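Local coordinates for protein endo-b-1,4-glucanase (Nasutitermes takasagoensis, PDB 1KS8) that probably hydrolyses internal beta-1,4-glucosidic linkages in cellulose and related beta-glucans, as a family 9 glycosyl hydrolase with an (alpha/alpha)6 fold, at residues L13-Y16 with E17-S21. Sequence-based numbering, arbitrary orientation.
Sequences LLFY and EAQRS
Phe-15 and Gln-19 meet one turn apart, in the last part of helix 5-18 and the residues after it, in this (alpha/alpha)6 enzyme. Gln-19 CG lies over one ring face in a CH-pi contact, 3.9 Å from the Phe-15 centroid and 23° off the normal. The Gln-19 chain bends at chi2 (-61°), which carries the amide past the CE1-CZ side of the ring, with CD 3.7 Å from Phe-15 CE1 and the two planes only 14° apart. OE1 is hydrogen-bonded to His-360 NE2, and NE2 to the Ala-55 carbonyl; the Gln-19 side chain lies about 8 Å from that of Glu-412, a predicted active-site residue. Cutting Gln-19 back to alanine is likely to bare that ring face and leave His-360 NE2 and the Ala-55 carbonyl without their amide partner. On the same dense side, Tyr-16 packs against helices 62-78 and 415-430. Leu-14, by contrast, is partly exposed; its nearest approach is Leu-14 CD2 to Glu-17 CD, 4.7 Å. The backbone bonding changes along the segment: Glu-17 N to Leu-13 O (3.0 Å) is a regular bond, whereas Gln-19 N reaches Phe-15 O only weakly. Gln-19 N also bonds Tyr-16 O, more firmly, at 3.0 Å, standing well above that carbonyl's plane.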
# COMPACT_ATOMS: atom_id res chain seq x y z
N LEU A 13 9.44 0.54 7.64
CA LEU A 13 8.91 1.79 8.14
C LEU A 13 9.82 2.94 7.71
O LEU A 13 9.35 4.06 7.50
CB LEU A 13 8.77 1.74 9.67
CG LEU A 13 7.54 0.93 10.11
CD1 LEU A 13 7.65 0.55 11.57
CD2 LEU A 13 6.28 1.74 9.84
N LEU A 14 11.12 2.68 7.57
CA LEU A 14 12.04 3.72 7.11
C LEU A 14 11.74 4.03 5.65
O LEU A 14 11.90 5.17 5.21
CB LEU A 14 13.50 3.28 7.27
CG LEU A 14 14.03 3.15 8.70
CD1 LEU A 14 15.47 2.67 8.65
CD2 LEU A 14 13.94 4.48 9.42
N PHE A 15 11.32 3.02 4.90
CA PHE A 15 10.98 3.27 3.50
C PHE A 15 9.79 4.23 3.46
O PHE A 15 9.78 5.18 2.69
CB PHE A 15 10.62 1.97 2.77
CG PHE A 15 9.97 2.19 1.42
CD1 PHE A 15 10.66 2.86 0.41
CD2 PHE A 15 8.67 1.77 1.18
CE1 PHE A 15 10.04 3.10 -0.83
CE2 PHE A 15 8.05 2.00 -0.05
CZ PHE A 15 8.74 2.67 -1.06
N TYR A 16 8.77 3.98 4.29
CA TYR A 16 7.63 4.89 4.27
C TYR A 16 8.03 6.30 4.70
O TYR A 16 7.51 7.27 4.17
CB TYR A 16 6.48 4.31 5.12
CG TYR A 16 5.73 3.22 4.37
CD1 TYR A 16 5.00 3.52 3.22
CD2 TYR A 16 5.81 1.89 4.77
CE1 TYR A 16 4.38 2.52 2.48
CE2 TYR A 16 5.19 0.88 4.04
CZ TYR A 16 4.47 1.20 2.89
OH TYR A 16 3.86 0.21 2.16
N GLU A 17 8.98 6.42 5.64
CA GLU A 17 9.42 7.76 6.03
C GLU A 17 10.05 8.44 4.82
O GLU A 17 9.92 9.65 4.63
CB GLU A 17 10.45 7.72 7.17
CG GLU A 17 9.89 7.32 8.53
CD GLU A 17 10.72 7.88 9.68
OE1 GLU A 17 10.54 7.42 10.83
OE2 GLU A 17 11.55 8.79 9.43
N ALA A 18 10.74 7.65 3.99
CA ALA A 18 11.40 8.18 2.79
C ALA A 18 10.41 8.62 1.72
O ALA A 18 10.76 9.36 0.81
CB ALA A 18 12.35 7.12 2.21
N GLN A 19 9.16 8.15 1.84
CA GLN A 19 8.11 8.48 0.87
C GLN A 19 7.23 9.64 1.32
O GLN A 19 6.32 10.05 0.61
CB GLN A 19 7.22 7.26 0.63
CG GLN A 19 7.91 6.08 -0.03
CD GLN A 19 8.45 6.43 -1.40
OE1 GLN A 19 9.64 6.70 -1.56
NE2 GLN A 19 7.57 6.43 -2.40
N ARG A 20 7.50 10.18 2.51
CA ARG A 20 6.68 11.27 3.02
C ARG A 20 6.78 12.57 2.23
O ARG A 20 7.87 13.03 1.88
CB ARG A 20 7.05 11.56 4.48
CG ARG A 20 6.65 10.47 5.44
CD ARG A 20 7.21 10.76 6.82
NE ARG A 20 6.73 9.79 7.80
CZ ARG A 20 7.06 9.81 9.09
NH1 ARG A 20 7.86 10.76 9.56
NH2 ARG A 20 6.57 8.89 9.91
N SER A 21 5.62 13.15 1.97
CA SER A 21 5.52 14.42 1.27
C SER A 21 5.09 15.46 2.31
O SER A 21 4.50 15.11 3.34
CB SER A 21 4.46 14.34 0.16
OG SER A 21 4.33 15.58 -0.51